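Local coordinates for hypothetical protein (Exiguobacterium sibiricum, PDB 2HKV) that is of unknown function but belongs to the DinB superfamily and binds a nickel ion through three histidines, at residues Asp67-Ala70 against Gln71-Val75; Thr115-Leu118 against Leu119-Ala122. All coordinates share one frame; numbering follows the deposited sequence.

Contact 1: Asp67-Ala70 against Gln71-Val75; sequences DEMA and QFYAV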
loop_
_atom_site.group_PDB
_atom_site.type_symbol
_atom_site.label_atom_id
_atom_site.label_comp_id
_atom_site.label_asym_id
_atom_site.label_seq_id
_atom_site.Cartn_x
_atom_site.Cartn_y
_atom_site.Cartn_z
ATOM N N ASP A 67 -5.207 9.722 -24.740
ATOM C CA ASP A 67 -5.288 8.710 -25.770
ATOM C C ASP A 67 -4.195 7.710 -25.715
ATOM O O ASP A 67 -4.426 6.561 -26.039
ATOM C CB ASP A 67 -5.302 9.252 -27.187
ATOM C CG ASP A 67 -5.753 8.182 -28.221
ATOM O OD1 ASP A 67 -6.856 7.564 -28.055
ATOM O OD2 ASP A 67 -5.014 8.003 -29.217
ATOM N N GLU A 68 -2.995 8.132 -25.337
ATOM C CA GLU A 68 -1.858 7.235 -25.259
ATOM C C GLU A 68 -2.122 6.217 -24.186
ATOM O O GLU A 68 -1.821 5.033 -24.340
ATOM C CB GLU A 68 -0.568 8.029 -24.965
ATOM C CG GLU A 68 -0.006 8.693 -26.242
ATOM C CD GLU A 68 1.218 9.611 -26.057
ATOM O OE1 GLU A 68 1.536 10.023 -24.940
ATOM O OE2 GLU A 68 1.827 9.959 -27.100
HETATM N N MSE A 69 -2.716 6.672 -23.090
HETATM C CA MSE A 69 -3.019 5.786 -21.990
HETATM C C MSE A 69 -4.154 4.850 -22.343
HETATM O O MSE A 69 -4.134 3.686 -21.935
HETATM C CB MSE A 69 -3.357 6.569 -20.699
HETATM C CG MSE A 69 -2.209 7.272 -20.035
HETATM SE SE MSE A 69 -0.511 6.213 -19.991
HETATM C CE MSE A 69 -1.123 4.670 -18.921
ATOM N N ALA A 70 -5.117 5.328 -23.140
ATOM C CA ALA A 70 -6.210 4.490 -23.534
ATOM C C ALA A 70 -5.658 3.387 -24.396
ATOM O O ALA A 70 -6.133 2.263 -24.359
ATOM C CB ALA A 70 -7.239 5.276 -24.342
ATOM N N GLN A 71 -4.703 3.740 -25.237
ATOM C CA GLN A 71 -4.100 2.777 -26.138
ATOM C C GLN A 71 -3.307 1.765 -25.313
ATOM O O GLN A 71 -3.304 0.598 -25.683
ATOM C CB GLN A 71 -3.194 3.491 -27.118
ATOM C CG GLN A 71 -2.404 2.558 -27.988
ATOM C CD GLN A 71 -1.693 3.269 -29.097
ATOM O OE1 GLN A 71 -2.007 4.445 -29.438
ATOM N NE2 GLN A 71 -0.737 2.560 -29.712
ATOM N N PHE A 72 -2.716 2.215 -24.185
ATOM C CA PHE A 72 -1.890 1.404 -23.304
ATOM C C PHE A 72 -2.757 0.419 -22.568
ATOM O O PHE A 72 -2.450 -0.753 -22.521
ATOM C CB PHE A 72 -1.135 2.290 -22.265
ATOM C CG PHE A 72 -0.313 1.510 -21.255
ATOM C CD1 PHE A 72 1.016 1.174 -21.508
ATOM C CD2 PHE A 72 -0.850 1.167 -20.063
ATOM C CE1 PHE A 72 1.779 0.456 -20.575
ATOM C CE2 PHE A 72 -0.102 0.432 -19.105
ATOM C CZ PHE A 72 1.207 0.085 -19.365
ATOM N N TYR A 73 -3.847 0.911 -21.987
ATOM C CA TYR A 73 -4.741 0.072 -21.239
ATOM C C TYR A 73 -5.474 -0.903 -22.104
ATOM O O TYR A 73 -5.872 -1.947 -21.619
ATOM C CB TYR A 73 -5.743 0.914 -20.447
ATOM C CG TYR A 73 -5.140 1.724 -19.334
ATOM C CD1 TYR A 73 -4.291 1.140 -18.400
ATOM C CD2 TYR A 73 -5.414 3.077 -19.202
ATOM C CE1 TYR A 73 -3.751 1.868 -17.364
ATOM C CE2 TYR A 73 -4.852 3.821 -18.167
ATOM C CZ TYR A 73 -4.028 3.209 -17.261
ATOM O OH TYR A 73 -3.480 3.906 -16.213
ATOM N N ALA A 74 -5.660 -0.576 -23.379
ATOM C CA ALA A 74 -6.366 -1.456 -24.292
ATOM C C ALA A 74 -5.555 -2.656 -24.773
ATOM O O ALA A 74 -6.130 -3.551 -25.362
ATOM C CB ALA A 74 -6.932 -0.661 -25.517
ATOM N N VAL A 75 -4.244 -2.693 -24.562
ATOM C CA VAL A 75 -3.487 -3.862 -25.023
ATOM C C VAL A 75 -3.842 -5.036 -24.090
ATOM O O VAL A 75 -3.712 -4.933 -22.879
ATOM C CB VAL A 75 -1.961 -3.591 -25.166
ATOM C CG1 VAL A 75 -1.205 -4.890 -25.395
ATOM C CG2 VAL A 75 -1.712 -2.674 -26.372
#
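Asp67 and Gln71 are joined by the first of four i to i+4 backbone bonds that run along the short surface helix 66-73, which follows the long helix 43-61 in this DinB-type four-helix bundle: Gln71 N donates to Asp67 O at 2.9 Å. One residue on, Glu68 O accepts Phe72 N in a more bent bond (N-H...O 135°), while its carboxylate turns back to take the backbone N-H of Thr65 just before the helix. Selenomethionine Met69 provides the side-chain part of the contact. Its carbonyl receives Tyr73 N at 2.8 Å in a nearly straight bond of 167°. With chi1 at -71°, CG stands beside the backbone N, and the bends at chi2 and chi3 fold the chain so that its terminal methyl reaches both aromatic residues of the next turn. CE lies 3.7 Å from Phe72 CD2 and from Tyr73 CZ, so one methyl touches both rings; Met69 is buried in an otherwise largely exposed helix. The same two rings also touch helix 43-61, Phe72 on Glu55 and Ala56, Tyr73 on Ala56 and Ile60, and this packing seats the short helix on the longer one. The Tyr73 side chain lies about 8 Å from the bound nickel ion. Ala70 supplies the last bond, its O accepting Ala74 N at 3.0 Å, and the methyl CB of Ala74 lies 3.2 Å from that same Ala70 O.

Contact 2: Thr115-Leu118 against Leu119-Ala122; sequences TGWL and LEAA
Glu120 and Trp117, one helical turn apart in helix 114-138, set their side chains alongside each other, pointing the same way. From the backbone outward, Glu120 CB rests 3.5 Å from Gly116 O, the carbonyl that also accepts Glu120 N in a 2.8 Å bond. CG runs anti to the backbone N (chi1 -174°), and the bend at chi2 then carries the carboxylate toward the indole. There OE1 comes to the ring edge, near its plane, 4.0 Å from both CE3 and CZ3 of Trp117, with the carboxylate and indole planes 68° apart. This is a loose van der Waals approach to the benzo ring. Further i to i+4 bonds flank it: Leu119 N to Thr115 O, Ala121 N to Trp117 O, and a weak one from Ala122 N to Leu118 O, an acceptor shared with the hydroxyl of Tyr93. Leu119 meets Leu119 of the second subunit, so this part of helix 114-138 also belongs to the dimer interface. Since OE1 lies close to Asp57 OD2, and the Glu120 side chain is about 7 Å from the nickel ion, the two neighbouring acidic groups would, to the extent that they are ionised, add negative potential near the metal site.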
loop_
_atom_site.group_PDB
_atom_site.type_symbol
_atom_site.label_atom_id
_atom_site.label_comp_id
_atom_site.label_asym_id
_atom_site.label_seq_id
_atom_site.Cartn_x
_atom_site.Cartn_y
_atom_site.Cartn_z
ATOM N N THR A 115 10.691 11.737 -7.514
ATOM C CA THR A 115 10.717 10.904 -6.296
ATOM C C THR A 115 9.307 10.623 -5.770
ATOM O O THR A 115 8.977 9.506 -5.360
ATOM C CB THR A 115 11.604 11.565 -5.210
ATOM O OG1 THR A 115 12.866 11.858 -5.818
ATOM C CG2 THR A 115 11.821 10.683 -4.182
ATOM N N GLY A 116 8.439 11.627 -5.802
ATOM C CA GLY A 116 7.042 11.421 -5.459
ATOM C C GLY A 116 6.295 10.448 -6.347
ATOM O O GLY A 116 5.585 9.593 -5.845
ATOM N N TRP A 117 6.498 10.505 -7.646
ATOM C CA TRP A 117 5.883 9.538 -8.542
ATOM C C TRP A 117 6.369 8.110 -8.336
ATOM O O TRP A 117 5.597 7.166 -8.402
ATOM C CB TRP A 117 6.067 9.953 -10.019
ATOM C CG TRP A 117 5.086 11.016 -10.468
ATOM C CD1 TRP A 117 5.362 12.318 -10.809
ATOM C CD2 TRP A 117 3.661 10.852 -10.616
ATOM N NE1 TRP A 117 4.185 12.968 -11.154
ATOM C CE2 TRP A 117 3.137 12.098 -11.033
ATOM C CE3 TRP A 117 2.791 9.779 -10.423
ATOM C CZ2 TRP A 117 1.791 12.290 -11.273
ATOM C CZ3 TRP A 117 1.432 9.976 -10.680
ATOM C CH2 TRP A 117 0.967 11.231 -11.112
ATOM N N LEU A 118 7.660 7.942 -8.118
ATOM C CA LEU A 118 8.191 6.641 -7.785
ATOM C C LEU A 118 7.593 6.079 -6.490
ATOM O O LEU A 118 7.263 4.891 -6.411
ATOM C CB LEU A 118 9.695 6.723 -7.722
ATOM C CG LEU A 118 10.464 6.885 -9.026
ATOM C CD1 LEU A 118 11.934 7.353 -8.865
ATOM C CD2 LEU A 118 10.332 5.663 -9.946
ATOM N N LEU A 119 7.405 6.938 -5.496
ATOM C CA LEU A 119 6.702 6.495 -4.284
ATOM C C LEU A 119 5.206 6.229 -4.557
ATOM O O LEU A 119 4.636 5.246 -4.022
ATOM C CB LEU A 119 6.866 7.496 -3.138
ATOM C CG LEU A 119 6.083 7.248 -1.831
ATOM C CD1 LEU A 119 6.395 5.864 -1.244
ATOM C CD2 LEU A 119 6.418 8.386 -0.846
ATOM N N GLU A 120 4.544 7.054 -5.384
ATOM C CA GLU A 120 3.131 6.867 -5.673
ATOM C C GLU A 120 2.888 5.510 -6.293
ATOM O O GLU A 120 1.926 4.841 -5.941
ATOM C CB GLU A 120 2.623 7.976 -6.597
ATOM C CG GLU A 120 1.103 8.005 -6.873
ATOM C CD GLU A 120 0.623 6.890 -7.820
ATOM O OE1 GLU A 120 1.417 6.471 -8.685
ATOM O OE2 GLU A 120 -0.541 6.430 -7.733
ATOM N N ALA A 121 3.785 5.057 -7.156
ATOM C CA ALA A 121 3.537 3.825 -7.881
ATOM C C ALA A 121 3.722 2.707 -6.850
ATOM O O ALA A 121 3.011 1.715 -6.902
ATOM C CB ALA A 121 4.515 3.678 -9.027
ATOM N N ALA A 122 4.687 2.852 -5.942
ATOM C CA ALA A 122 4.910 1.871 -4.866
ATOM C C ALA A 122 3.644 1.637 -3.978
ATOM O O ALA A 122 3.170 0.507 -3.788
ATOM C CB ALA A 122 6.145 2.256 -3.988
#

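Overall arrangement
Contact 1 lies at the surface and contact 2 is buried, with their centres about 21 Å apart and nearest atoms about 9 Å apart. Each is about two turns of helix held by i to i+4 backbone bonds, but on different elements: helix 66-73 and helix 114-138. Helix 43-61 packs against both and thereby links them, while contact 2 also meets helices 4-26 and 82-98 and the second subunit. Their side-chain chemistry differs accordingly. In contact 1 a methyl touches two aromatic rings; in contact 2 a carboxylate meets an indole edge. The side chains of Tyr73 and Glu120 lie about 8 Å and about 7 Å from the nickel ion, whose ligands are His49, His124 and His128.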